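Local coordinates for protein CytC3 (Streptomyces, PDB 3GJA) that is a nonheme iron halogenase of the cupin-clan PhyH family, probably chlorinating an unactivated carbon of a carrier-bound amino acid with 2-oxoglutarate and oxygen, at residues 96-101 / 258-263; 132-137 / 262-267; 154-159 / 251-256; 160-165 / 241-246. All blocks are in the same frame, centred on the assembly; numbering follows the deposited sequence.

Contact 1. Residues 96-101 / 258-263; sequences RNLLCW and ARYVPT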
loop_
_atom_site.group_PDB
_atom_site.type_symbol
_atom_site.label_atom_id
_atom_site.label_comp_id
_atom_site.label_asym_id
_atom_site.label_seq_id
_atom_site.Cartn_x
_atom_site.Cartn_y
_atom_site.Cartn_z
ATOM N N ARG A 96 0.820 2.817 -16.629
ATOM C CA ARG A 96 -0.565 2.354 -16.612
ATOM C C ARG A 96 -0.762 0.847 -16.524
ATOM O O ARG A 96 -1.874 0.386 -16.292
ATOM C CB ARG A 96 -1.328 2.900 -17.815
ATOM C CG ARG A 96 -1.904 4.284 -17.582
ATOM C CD ARG A 96 -0.814 5.316 -17.396
ATOM N NE ARG A 96 -1.369 6.652 -17.194
ATOM C CZ ARG A 96 -0.649 7.771 -17.203
ATOM N NH1 ARG A 96 0.665 7.719 -17.408
ATOM N NH2 ARG A 96 -1.240 8.942 -17.007
ATOM N N ASN A 97 0.297 0.072 -16.721
ATOM C CA ASN A 97 0.168 -1.373 -16.586
ATOM C C ASN A 97 0.506 -1.636 -15.119
ATOM O O ASN A 97 1.616 -2.043 -14.790
ATOM C CB ASN A 97 1.136 -2.100 -17.528
ATOM C CG ASN A 97 0.799 -1.872 -18.998
ATOM O OD1 ASN A 97 -0.370 -1.898 -19.391
ATOM N ND2 ASN A 97 1.823 -1.660 -19.816
ATOM N N LEU A 98 -0.479 -1.386 -14.253
ATOM C CA LEU A 98 -0.333 -1.507 -12.802
ATOM C C LEU A 98 -0.778 -2.769 -12.094
ATOM O O LEU A 98 -1.868 -3.287 -12.329
ATOM C CB LEU A 98 -1.052 -0.353 -12.113
ATOM C CG LEU A 98 -0.345 0.967 -11.859
ATOM C CD1 LEU A 98 -1.293 1.867 -11.066
ATOM C CD2 LEU A 98 0.948 0.728 -11.086
ATOM N N LEU A 99 0.062 -3.197 -11.159
ATOM C CA LEU A 99 -0.174 -4.373 -10.332
ATOM C C LEU A 99 -0.253 -3.959 -8.850
ATOM O O LEU A 99 0.610 -3.225 -8.361
ATOM C CB LEU A 99 0.990 -5.345 -10.504
ATOM C CG LEU A 99 0.821 -6.754 -11.068
ATOM C CD1 LEU A 99 -0.127 -6.773 -12.253
ATOM C CD2 LEU A 99 2.211 -7.276 -11.451
ATOM N N CYS A 100 -1.300 -4.396 -8.153
ATOM C CA CYS A 100 -1.422 -4.139 -6.721
ATOM C C CYS A 100 -1.032 -5.480 -6.128
ATOM O O CYS A 100 -1.798 -6.440 -6.198
ATOM C CB CYS A 100 -2.856 -3.804 -6.308
ATOM S SG CYS A 100 -3.044 -3.656 -4.490
ATOM N N TRP A 101 0.163 -5.561 -5.551
ATOM C CA TRP A 101 0.622 -6.832 -5.013
ATOM C C TRP A 101 0.401 -7.015 -3.516
ATOM O O TRP A 101 0.658 -8.090 -2.973
ATOM C CB TRP A 101 2.100 -7.016 -5.336
ATOM C CG TRP A 101 2.967 -6.091 -4.570
ATOM C CD1 TRP A 101 3.189 -4.770 -4.825
ATOM C CD2 TRP A 101 3.698 -6.403 -3.384
ATOM N NE1 TRP A 101 4.018 -4.240 -3.869
ATOM C CE2 TRP A 101 4.344 -5.223 -2.970
ATOM C CE3 TRP A 101 3.870 -7.571 -2.628
ATOM C CZ2 TRP A 101 5.152 -5.173 -1.830
ATOM C CZ3 TRP A 101 4.675 -7.520 -1.493
ATOM C CH2 TRP A 101 5.304 -6.328 -1.107
ATOM N N ALA A 258 -2.133 0.337 0.234
ATOM C CA ALA A 258 -2.180 -0.522 -0.945
ATOM C C ALA A 258 -0.862 -0.254 -1.662
ATOM O O ALA A 258 -0.500 0.904 -1.888
ATOM C CB ALA A 258 -3.352 -0.142 -1.828
ATOM N N ARG A 259 -0.145 -1.316 -2.016
ATOM C CA ARG A 259 1.156 -1.155 -2.657
ATOM C C ARG A 259 1.153 -1.595 -4.124
ATOM O O ARG A 259 0.659 -2.672 -4.474
ATOM C CB ARG A 259 2.197 -1.910 -1.817
ATOM C CG ARG A 259 1.778 -1.940 -0.344
ATOM C CD ARG A 259 2.885 -2.292 0.645
ATOM N NE ARG A 259 3.828 -1.194 0.792
ATOM C CZ ARG A 259 4.281 -0.734 1.954
ATOM N NH1 ARG A 259 3.878 -1.271 3.097
ATOM N NH2 ARG A 259 5.151 0.264 1.964
ATOM N N TYR A 260 1.701 -0.737 -4.978
ATOM C CA TYR A 260 1.719 -0.991 -6.410
ATOM C C TYR A 260 3.093 -1.120 -7.040
ATOM O O TYR A 260 4.079 -0.558 -6.565
ATOM C CB TYR A 260 0.948 0.105 -7.145
ATOM C CG TYR A 260 -0.468 0.275 -6.653
ATOM C CD1 TYR A 260 -0.731 0.880 -5.422
ATOM C CD2 TYR A 260 -1.546 -0.193 -7.405
ATOM C CE1 TYR A 260 -2.035 1.013 -4.948
ATOM C CE2 TYR A 260 -2.853 -0.068 -6.942
ATOM C CZ TYR A 260 -3.092 0.533 -5.711
ATOM O OH TYR A 260 -4.380 0.628 -5.239
ATOM N N VAL A 261 3.124 -1.851 -8.144
ATOM C CA VAL A 261 4.344 -2.098 -8.877
ATOM C C VAL A 261 3.947 -2.385 -10.336
ATOM O O VAL A 261 2.913 -3.007 -10.593
ATOM C CB VAL A 261 5.067 -3.305 -8.242
ATOM C CG1 VAL A 261 4.630 -4.606 -8.908
ATOM C CG2 VAL A 261 6.551 -3.097 -8.287
ATOM N N PRO A 262 4.737 -1.898 -11.311
ATOM C CA PRO A 262 4.402 -2.151 -12.718
ATOM C C PRO A 262 4.549 -3.631 -13.051
ATOM O O PRO A 262 5.271 -4.349 -12.363
ATOM C CB PRO A 262 5.392 -1.262 -13.477
ATOM C CG PRO A 262 6.562 -1.205 -12.566
ATOM C CD PRO A 262 5.912 -1.019 -11.208
ATOM N N THR A 263 3.853 -4.081 -14.095
ATOM C CA THR A 263 3.861 -5.488 -14.524
ATOM C C THR A 263 5.235 -6.147 -14.729
ATOM O O THR A 263 5.395 -7.350 -14.526
ATOM C CB THR A 263 3.056 -5.663 -15.837
ATOM O OG1 THR A 263 3.486 -4.688 -16.799
ATOM C CG2 THR A 263 1.563 -5.501 -15.582
#

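Contact 2. Residues 132-137 / 262-267; sequences IIWPSD and PTQVQV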
loop_
_atom_site.group_PDB
_atom_site.type_symbol
_atom_site.label_atom_id
_atom_site.label_comp_id
_atom_site.label_asym_id
_atom_site.label_seq_id
_atom_site.Cartn_x
_atom_site.Cartn_y
_atom_site.Cartn_z
ATOM N N ILE A 132 9.975 -8.039 -3.649
ATOM C CA ILE A 132 9.832 -7.252 -4.865
ATOM C C ILE A 132 11.158 -7.159 -5.617
ATOM O O ILE A 132 12.189 -6.826 -5.030
ATOM C CB ILE A 132 9.352 -5.817 -4.517
ATOM C CG1 ILE A 132 7.906 -5.857 -4.006
ATOM C CG2 ILE A 132 9.505 -4.896 -5.720
ATOM C CD1 ILE A 132 6.883 -6.318 -5.042
ATOM N N ILE A 133 11.126 -7.453 -6.917
ATOM C CA ILE A 133 12.331 -7.383 -7.747
ATOM C C ILE A 133 12.059 -6.729 -9.101
ATOM O O ILE A 133 11.281 -7.248 -9.902
ATOM C CB ILE A 133 12.927 -8.783 -8.021
ATOM C CG1 ILE A 133 13.444 -9.411 -6.724
ATOM C CG2 ILE A 133 14.070 -8.671 -9.024
ATOM C CD1 ILE A 133 14.652 -8.713 -6.144
ATOM N N TRP A 134 12.693 -5.588 -9.344
ATOM C CA TRP A 134 12.545 -4.888 -10.614
ATOM C C TRP A 134 13.637 -5.394 -11.555
ATOM O O TRP A 134 14.688 -5.854 -11.107
ATOM C CB TRP A 134 12.736 -3.382 -10.444
ATOM C CG TRP A 134 11.620 -2.663 -9.775
ATOM C CD1 TRP A 134 11.172 -2.842 -8.498
ATOM C CD2 TRP A 134 10.842 -1.594 -10.330
ATOM N NE1 TRP A 134 10.166 -1.946 -8.220
ATOM C CE2 TRP A 134 9.941 -1.167 -9.326
ATOM C CE3 TRP A 134 10.817 -0.953 -11.579
ATOM C CZ2 TRP A 134 9.023 -0.125 -9.528
ATOM C CZ3 TRP A 134 9.903 0.086 -11.781
ATOM C CH2 TRP A 134 9.020 0.488 -10.756
ATOM N N PRO A 135 13.404 -5.312 -12.876
ATOM C CA PRO A 135 14.419 -5.777 -13.827
ATOM C C PRO A 135 15.626 -4.846 -13.785
ATOM O O PRO A 135 15.490 -3.654 -13.500
ATOM C CB PRO A 135 13.685 -5.728 -15.163
ATOM C CG PRO A 135 12.728 -4.584 -14.977
ATOM C CD PRO A 135 12.202 -4.828 -13.580
ATOM N N SER A 136 16.805 -5.389 -14.064
ATOM C CA SER A 136 18.023 -4.587 -14.039
ATOM C C SER A 136 19.062 -5.066 -15.048
ATOM O O SER A 136 19.020 -6.210 -15.505
ATOM C CB SER A 136 18.634 -4.609 -12.633
ATOM O OG SER A 136 18.910 -5.939 -12.225
ATOM N N ASP A 137 19.993 -4.181 -15.388
ATOM C CA ASP A 137 21.056 -4.510 -16.329
ATOM C C ASP A 137 22.036 -5.475 -15.684
ATOM O O ASP A 137 21.928 -5.785 -14.494
ATOM C CB ASP A 137 21.795 -3.246 -16.773
ATOM C CG ASP A 137 20.985 -2.412 -17.744
ATOM O OD1 ASP A 137 20.608 -2.948 -18.808
ATOM O OD2 ASP A 137 20.725 -1.226 -17.447
ATOM N N PRO A 262 4.737 -1.898 -11.311
ATOM C CA PRO A 262 4.402 -2.151 -12.718
ATOM C C PRO A 262 4.549 -3.631 -13.051
ATOM O O PRO A 262 5.271 -4.349 -12.363
ATOM C CB PRO A 262 5.392 -1.262 -13.477
ATOM C CG PRO A 262 6.562 -1.205 -12.566
ATOM C CD PRO A 262 5.912 -1.019 -11.208
ATOM N N THR A 263 3.853 -4.081 -14.095
ATOM C CA THR A 263 3.861 -5.488 -14.524
ATOM C C THR A 263 5.235 -6.147 -14.729
ATOM O O THR A 263 5.395 -7.350 -14.526
ATOM C CB THR A 263 3.056 -5.663 -15.837
ATOM O OG1 THR A 263 3.486 -4.688 -16.799
ATOM C CG2 THR A 263 1.563 -5.501 -15.582
ATOM N N GLN A 264 6.211 -5.362 -15.152
ATOM C CA GLN A 264 7.558 -5.862 -15.393
ATOM C C GLN A 264 8.221 -6.332 -14.105
ATOM O O GLN A 264 9.227 -7.047 -14.134
ATOM C CB GLN A 264 8.387 -4.751 -16.016
ATOM C CG GLN A 264 7.633 -3.425 -16.033
ATOM C CD GLN A 264 8.443 -2.308 -15.448
ATOM O OE1 GLN A 264 7.992 -1.172 -15.378
ATOM N NE2 GLN A 264 9.657 -2.625 -15.020
ATOM N N VAL A 265 7.654 -5.933 -12.971
ATOM C CA VAL A 265 8.216 -6.312 -11.684
ATOM C C VAL A 265 7.772 -7.694 -11.224
ATOM O O VAL A 265 6.623 -8.096 -11.426
ATOM C CB VAL A 265 7.842 -5.281 -10.602
ATOM C CG1 VAL A 265 8.350 -5.742 -9.231
ATOM C CG2 VAL A 265 8.428 -3.932 -10.966
ATOM N N GLN A 266 8.692 -8.422 -10.604
ATOM C CA GLN A 266 8.375 -9.746 -10.098
ATOM C C GLN A 266 7.980 -9.685 -8.624
ATOM O O GLN A 266 8.690 -9.115 -7.789
ATOM C CB GLN A 266 9.564 -10.682 -10.274
ATOM C CG GLN A 266 9.980 -10.869 -11.715
ATOM C CD GLN A 266 10.930 -12.030 -11.879
ATOM O OE1 GLN A 266 10.538 -13.191 -11.748
ATOM N NE2 GLN A 266 12.192 -11.726 -12.151
ATOM N N VAL A 267 6.838 -10.283 -8.317
ATOM C CA VAL A 267 6.317 -10.308 -6.967
ATOM C C VAL A 267 6.573 -11.675 -6.373
ATOM O O VAL A 267 6.285 -12.696 -6.993
ATOM C CB VAL A 267 4.810 -10.007 -6.974
ATOM C CG1 VAL A 267 4.225 -10.143 -5.568
ATOM C CG2 VAL A 267 4.589 -8.604 -7.515
#

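Contact 3. Residues 154-159 / 251-256; sequences THSTEQ and DYRMGF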
loop_
_atom_site.group_PDB
_atom_site.type_symbol
_atom_site.label_atom_id
_atom_site.label_comp_id
_atom_site.label_asym_id
_atom_site.label_seq_id
_atom_site.Cartn_x
_atom_site.Cartn_y
_atom_site.Cartn_z
ATOM N N THR A 154 -9.463 6.656 9.198
ATOM C CA THR A 154 -9.788 7.404 10.398
ATOM C C THR A 154 -8.969 8.679 10.185
ATOM O O THR A 154 -8.141 8.717 9.280
ATOM C CB THR A 154 -9.283 6.609 11.621
ATOM O OG1 THR A 154 -10.397 6.128 12.378
ATOM C CG2 THR A 154 -8.378 7.435 12.470
ATOM N N HIS A 155 -9.182 9.728 10.965
ATOM C CA HIS A 155 -8.358 10.908 10.737
ATOM C C HIS A 155 -6.939 10.596 11.224
ATOM O O HIS A 155 -6.751 9.847 12.180
ATOM C CB HIS A 155 -8.914 12.140 11.479
ATOM C CG HIS A 155 -8.887 12.021 12.974
ATOM N ND1 HIS A 155 -8.845 13.121 13.806
ATOM C CD2 HIS A 155 -8.930 10.938 13.789
ATOM C CE1 HIS A 155 -8.865 12.722 15.065
ATOM N NE2 HIS A 155 -8.917 11.403 15.082
ATOM N N SER A 156 -5.942 11.140 10.543
ATOM C CA SER A 156 -4.560 10.934 10.951
ATOM C C SER A 156 -4.050 12.313 11.324
ATOM O O SER A 156 -3.845 13.169 10.461
ATOM C CB SER A 156 -3.721 10.357 9.811
ATOM O OG SER A 156 -2.394 10.130 10.248
ATOM N N THR A 157 -3.867 12.523 12.621
ATOM C CA THR A 157 -3.424 13.805 13.146
ATOM C C THR A 157 -2.084 13.701 13.850
ATOM O O THR A 157 -1.523 12.608 14.000
ATOM C CB THR A 157 -4.421 14.331 14.173
ATOM O OG1 THR A 157 -4.441 13.439 15.298
ATOM C CG2 THR A 157 -5.825 14.413 13.569
ATOM N N GLU A 158 -1.577 14.847 14.292
ATOM C CA GLU A 158 -0.318 14.865 15.014
ATOM C C GLU A 158 -0.552 14.207 16.362
ATOM O O GLU A 158 0.286 13.448 16.844
ATOM C CB GLU A 158 0.181 16.294 15.206
ATOM C CG GLU A 158 0.685 16.927 13.926
ATOM C CD GLU A 158 1.357 18.259 14.171
ATOM O OE1 GLU A 158 2.395 18.278 14.870
ATOM O OE2 GLU A 158 0.846 19.285 13.669
ATOM N N GLN A 159 -1.706 14.484 16.958
ATOM C CA GLN A 159 -2.041 13.901 18.251
ATOM C C GLN A 159 -2.177 12.384 18.140
ATOM O O GLN A 159 -1.870 11.666 19.086
ATOM C CB GLN A 159 -3.343 14.501 18.788
ATOM C CG GLN A 159 -3.684 14.007 20.181
ATOM C CD GLN A 159 -4.770 14.826 20.855
ATOM O OE1 GLN A 159 -5.952 14.715 20.525
ATOM N NE2 GLN A 159 -4.367 15.666 21.803
ATOM N N ASP A 251 -9.410 7.381 20.649
ATOM C CA ASP A 251 -9.044 7.988 19.375
ATOM C C ASP A 251 -7.978 7.176 18.652
ATOM O O ASP A 251 -6.798 7.490 18.714
ATOM C CB ASP A 251 -8.562 9.431 19.606
ATOM C CG ASP A 251 -7.996 10.078 18.345
ATOM O OD1 ASP A 251 -8.416 9.693 17.234
ATOM O OD2 ASP A 251 -7.141 10.987 18.468
ATOM N N TYR A 252 -8.392 6.122 17.967
ATOM C CA TYR A 252 -7.431 5.302 17.245
ATOM C C TYR A 252 -7.303 5.800 15.818
ATOM O O TYR A 252 -8.249 6.335 15.243
ATOM C CB TYR A 252 -7.865 3.839 17.216
ATOM C CG TYR A 252 -9.041 3.582 16.308
ATOM C CD1 TYR A 252 -10.347 3.747 16.764
ATOM C CD2 TYR A 252 -8.846 3.202 14.979
ATOM C CE1 TYR A 252 -11.437 3.540 15.920
ATOM C CE2 TYR A 252 -9.928 2.994 14.123
ATOM C CZ TYR A 252 -11.219 3.163 14.598
ATOM O OH TYR A 252 -12.285 2.958 13.760
ATOM N N ARG A 253 -6.119 5.634 15.253
ATOM C CA ARG A 253 -5.883 6.046 13.890
ATOM C C ARG A 253 -5.765 4.786 13.047
ATOM O O ARG A 253 -5.061 3.843 13.421
ATOM C CB ARG A 253 -4.606 6.875 13.805
ATOM C CG ARG A 253 -4.144 7.126 12.395
ATOM C CD ARG A 253 -3.157 6.058 11.969
ATOM N NE ARG A 253 -1.778 6.512 12.112
ATOM C CZ ARG A 253 -0.715 5.740 11.907
ATOM N NH1 ARG A 253 -0.865 4.465 11.560
ATOM N NH2 ARG A 253 0.504 6.253 12.011
ATOM N N MET A 254 -6.469 4.755 11.922
ATOM C CA MET A 254 -6.414 3.595 11.049
ATOM C C MET A 254 -6.052 3.976 9.627
ATOM O O MET A 254 -6.752 4.752 8.976
ATOM C CB MET A 254 -7.752 2.853 11.044
ATOM C CG MET A 254 -7.722 1.534 10.269
ATOM S SD MET A 254 -6.517 0.352 10.943
ATOM C CE MET A 254 -7.354 -0.131 12.444
ATOM N N GLY A 255 -4.941 3.429 9.156
ATOM C CA GLY A 255 -4.510 3.690 7.799
ATOM C C GLY A 255 -4.583 2.400 6.999
ATOM O O GLY A 255 -4.299 1.321 7.518
ATOM N N PHE A 256 -4.994 2.502 5.742
ATOM C CA PHE A 256 -5.076 1.331 4.882
ATOM C C PHE A 256 -4.111 1.577 3.731
ATOM O O PHE A 256 -4.287 2.516 2.961
ATOM C CB PHE A 256 -6.498 1.142 4.343
ATOM C CG PHE A 256 -6.614 0.022 3.340
ATOM C CD1 PHE A 256 -6.336 -1.292 3.714
ATOM C CD2 PHE A 256 -6.933 0.290 2.013
ATOM C CE1 PHE A 256 -6.369 -2.331 2.774
ATOM C CE2 PHE A 256 -6.970 -0.735 1.061
ATOM C CZ PHE A 256 -6.685 -2.053 1.447
HETATM O O HOH W 1 -7.111 12.073 20.748
#

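Contact 4. Residues 160-165 / 241-246; sequences NGCLQL and ASLPHT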
loop_
_atom_site.group_PDB
_atom_site.type_symbol
_atom_site.label_atom_id
_atom_site.label_comp_id
_atom_site.label_asym_id
_atom_site.label_seq_id
_atom_site.Cartn_x
_atom_site.Cartn_y
_atom_site.Cartn_z
ATOM N N ASN A 160 -2.636 11.929 16.972
ATOM C CA ASN A 160 -2.842 10.507 16.626
ATOM C C ASN A 160 -1.583 9.727 16.274
ATOM O O ASN A 160 -1.638 8.506 16.117
ATOM C CB ASN A 160 -3.766 10.383 15.399
ATOM C CG ASN A 160 -5.121 9.915 15.764
ATOM O OD1 ASN A 160 -5.338 9.480 16.896
ATOM N ND2 ASN A 160 -6.054 9.985 14.829
ATOM N N GLY A 161 -0.478 10.437 16.082
ATOM C CA GLY A 161 0.764 9.791 15.703
ATOM C C GLY A 161 0.902 9.674 14.190
ATOM O O GLY A 161 1.340 8.637 13.676
ATOM N N CYS A 162 0.539 10.738 13.474
ATOM C CA CYS A 162 0.615 10.750 12.012
ATOM C C CYS A 162 2.030 10.595 11.473
ATOM O O CYS A 162 3.015 10.840 12.170
ATOM C CB CYS A 162 0.031 12.046 11.450
ATOM S SG CYS A 162 1.041 13.516 11.807
ATOM N N LEU A 163 2.116 10.201 10.208
ATOM C CA LEU A 163 3.391 10.010 9.540
ATOM C C LEU A 163 4.100 11.350 9.361
ATOM O O LEU A 163 3.481 12.417 9.421
ATOM C CB LEU A 163 3.169 9.359 8.167
ATOM C CG LEU A 163 2.384 8.037 8.139
ATOM C CD1 LEU A 163 2.010 7.680 6.704
ATOM C CD2 LEU A 163 3.213 6.927 8.778
ATOM N N GLN A 164 5.409 11.281 9.140
ATOM C CA GLN A 164 6.232 12.464 8.927
ATOM C C GLN A 164 7.121 12.222 7.710
ATOM O O GLN A 164 7.782 11.187 7.610
ATOM C CB GLN A 164 7.103 12.722 10.148
ATOM C CG GLN A 164 6.337 13.101 11.387
ATOM C CD GLN A 164 7.210 13.065 12.619
ATOM O OE1 GLN A 164 7.480 11.999 13.167
ATOM N NE2 GLN A 164 7.672 14.233 13.053
ATOM N N LEU A 165 7.111 13.169 6.780
ATOM C CA LEU A 165 7.919 13.083 5.564
ATOM C C LEU A 165 8.749 14.360 5.445
ATOM O O LEU A 165 8.397 15.382 6.020
ATOM C CB LEU A 165 7.026 12.967 4.323
ATOM C CG LEU A 165 6.202 11.719 4.010
ATOM C CD1 LEU A 165 7.100 10.508 4.079
ATOM C CD2 LEU A 165 5.050 11.578 4.973
ATOM N N ALA A 241 9.311 9.332 9.149
ATOM C CA ALA A 241 9.247 9.098 10.583
ATOM C C ALA A 241 7.776 9.136 10.977
ATOM O O ALA A 241 6.907 9.258 10.123
ATOM C CB ALA A 241 10.021 10.187 11.324
ATOM N N SER A 242 7.494 9.028 12.267
ATOM C CA SER A 242 6.117 9.082 12.734
ATOM C C SER A 242 6.101 9.577 14.172
ATOM O O SER A 242 7.010 9.299 14.950
ATOM C CB SER A 242 5.455 7.701 12.646
ATOM O OG SER A 242 6.099 6.766 13.496
ATOM N N LEU A 243 5.060 10.322 14.513
ATOM C CA LEU A 243 4.911 10.880 15.847
ATOM C C LEU A 243 4.303 9.856 16.796
ATOM O O LEU A 243 3.695 8.877 16.363
ATOM C CB LEU A 243 3.996 12.109 15.788
ATOM C CG LEU A 243 4.528 13.395 15.141
ATOM C CD1 LEU A 243 3.375 14.358 14.930
ATOM C CD2 LEU A 243 5.595 14.044 16.033
ATOM N N PRO A 244 4.490 10.054 18.110
ATOM C CA PRO A 244 3.915 9.118 19.078
ATOM C C PRO A 244 2.435 9.462 19.169
ATOM O O PRO A 244 2.021 10.535 18.737
ATOM C CB PRO A 244 4.657 9.454 20.366
ATOM C CG PRO A 244 4.889 10.926 20.233
ATOM C CD PRO A 244 5.348 11.043 18.787
ATOM N N HIS A 245 1.636 8.555 19.714
ATOM C CA HIS A 245 0.212 8.806 19.850
ATOM C C HIS A 245 -0.021 9.353 21.249
ATOM O O HIS A 245 0.066 8.616 22.227
ATOM C CB HIS A 245 -0.573 7.510 19.658
ATOM C CG HIS A 245 -2.059 7.690 19.696
ATOM N ND1 HIS A 245 -2.692 8.463 20.648
ATOM C CD2 HIS A 245 -3.041 7.154 18.932
ATOM C CE1 HIS A 245 -4.000 8.394 20.468
ATOM N NE2 HIS A 245 -4.238 7.606 19.435
ATOM N N THR A 246 -0.327 10.643 21.331
ATOM C CA THR A 246 -0.549 11.302 22.615
ATOM C C THR A 246 -1.986 11.768 22.824
ATOM O O THR A 246 -2.219 12.706 23.589
ATOM C CB THR A 246 0.370 12.538 22.754
ATOM O OG1 THR A 246 0.102 13.443 21.679
ATOM C CG2 THR A 246 1.842 12.131 22.686
#

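Contact 1. Residues 96-101 / 258-263
L99 and V261 form an antiparallel hydrogen-bonded pair where strand 98-108 runs beside strand 253-262, neighbours in the larger sheet of this cupin-clan beta barrel. The packing is tight along the strands. V261 N gives its hydrogen to L99 O at 2.9 Å, and L99 N returns a bond of the same length to V261 O. Two residues on, W101 N bonds to R259 O at 3.1 Å. On the L99 and V261 side, CB of L99 touches CG1 of V261. W101 holds its CG between its backbone N and carbonyl carbon (chi1 70°), which carries the indole back over the partner strand: NE1 lies 3.6 Å from R259 CB and CD1 4.2 Å from V261 CB, while NE1 bonds to T146 OG1. An alanine in place of W101 would probably open a gap beside R259 and V261 and leave T146 without this donor. On the other face, covered by helices 75-82 and 84-94, the SG of C100 sits at a distance above the Y260 ring, 4.6 Å from its centroid, in a sulfur-aromatic contact. At the partly exposed end lies the inverse gamma turn centred on N97, whose OD1 bonds to V294 N. Here one backbone bond, T263 N to N97 O, remains, and the side chains meet at N97 CB and T263 OG1, 3.6 Å apart.

Contact 2. Residues 132-137 / 262-267
A two-residue antiparallel pairing, I133 facing Q266 and I132 facing V267, joins strand 132-133 to strand 266-267 just past the type I beta turn P262-V265 that ends the long strand 253-262. I133 and Q266 are the hydrogen-bonded pair: Q266 N bonds to I133 O at 2.9 Å and I133 N reaches Q266 O at 3.1 Å. Beyond them the loop carries W134 against the turn. V265 has CG1 anti to its backbone N (chi1 176°), and the two branches part: CG1 goes to I132 CG2 at 3.8 Å, whereas CG2 stands over the face of the W134 five-membered ring, 3.5 Å from its centroid and 12° off the normal, a close CH-pi contact. The six-membered part of the same indole meets the pyrrolidine of P262, W134 CH2 lying 3.5 Å from P262 CD, with the two side chains crossing at about a right angle. W134 NE1 bonds to G145 O, which probably limits the rotation of the ring, and F143 adds an edge-to-face contact. A serine in place of W134 would probably leave V265 CG2 and P262 without their apolar cover and G145 O without its ring donor. Near the more exposed margin, Q264 NE2 approaches P135 CG at 3.6 Å. No charged pair spans the two segments, so the union rests on two backbone bonds plus apolar and CH-pi packing.

Contact 3. Residues 154-159 / 251-256
H155 and D251 join the loop that follows strand 147-152 to the residues leading into strand 253-262, at one end of the cupin-type barrel. This His-carboxylate hydrogen bond runs from NE2 of H155 to OD1 of D251 at 2.8 Å, with an N-H...O angle of 161°. The oxygen lies close to the imidazole plane and is approached on its syn side, though out of the carboxylate plane, the two flat groups being turned 41° against each other. The CB of H155 points away from 251-256, yet a chi1 of 65° swings the ring back to reach the acid. A water between D251 OD2 and Q159 OE1 suggests a further bridge, but its leg to the acid is too short to trust. Also polar are the ends of R253, a side chain bent at its second and third torsions: NH1 bonds to F106 O and NH2 to G161 O, and an acetate about 4 Å from this side chain may mark a pocket. Between the backbones, T154 N gives a weak hydrogen bond to M254 O at 3.3 Å.

The remaining touches are van der Waals contacts. T154 CB packs against M254 CB at 4.1 Å, and T154 OG1 comes obliquely to within 3.6 Å of CE2 of Y252, whose hydroxyl bonds to W41 NE1. The aliphatic part of R253 borders the loop, its CG being 3.8 Å from H155 O and 4.1 Å from S156 OG.

Contact 4. Residues 160-165 / 241-246
Q164 and L243 both turn CG anti to their own carbonyl carbon (chi1 -66° and -72°), and their side chains cross at about a right angle, Q164 CD coming to 3.7 Å from L243 CG. Q164 lies on, and L243 just beyond, the antiparallel two-stranded pairing of 163-165 with 240-242, part of the cupin-type barrel. C162 lays SG on the same leucine, 4.0 Å from L243 CD1. The backbones are joined by three bonds. A241 N binds Q164 O at 2.9 Å, Q164 N binds A241 O at 2.7 Å, and L243 N binds C162 O at 3.2 Å. L163 and S242 sit between as the non-hydrogen-bonded pair. Past the strands the chains stay close. G161, with positive phi, brings its CA to 3.1 Å from L243 O, and a CB there would clash with that oxygen as well as press on the preceding carbonyl. K108 NZ donates to G161 O and to L243 O, so a lysine satisfies two backbone oxygens of this buried pairing. At the far end H245 NE2 bonds to D251 O and its ND1 to G247 N, which together probably limit rotation of the imidazole. N160 CA lies over one face of the H245 ring, 4.2 Å from its centroid and offset toward the rim.

The four contacts fall into two groups at opposite sides of the chain's centre. Contacts 1 and 2, with centres 11 Å apart, share P262 and T263 and touch where W101 CE2 meets I132 CD1 at 3.5 Å. Contacts 3 and 4, with centres 9 Å apart, are tied by probable hydrogen bonds from H245 NE2 to D251 O (2.7 Å) and from C162 N to T157 O (2.8 Å). Strand 253-262 connects the groups, running from contact 3 to contact 1, whose centres lie 26 Å apart. An acetate, probably from the crystallisation liquor, lies about 4 Å from the W134 side chain; R253 and L163 also have acetate at about 4 Å.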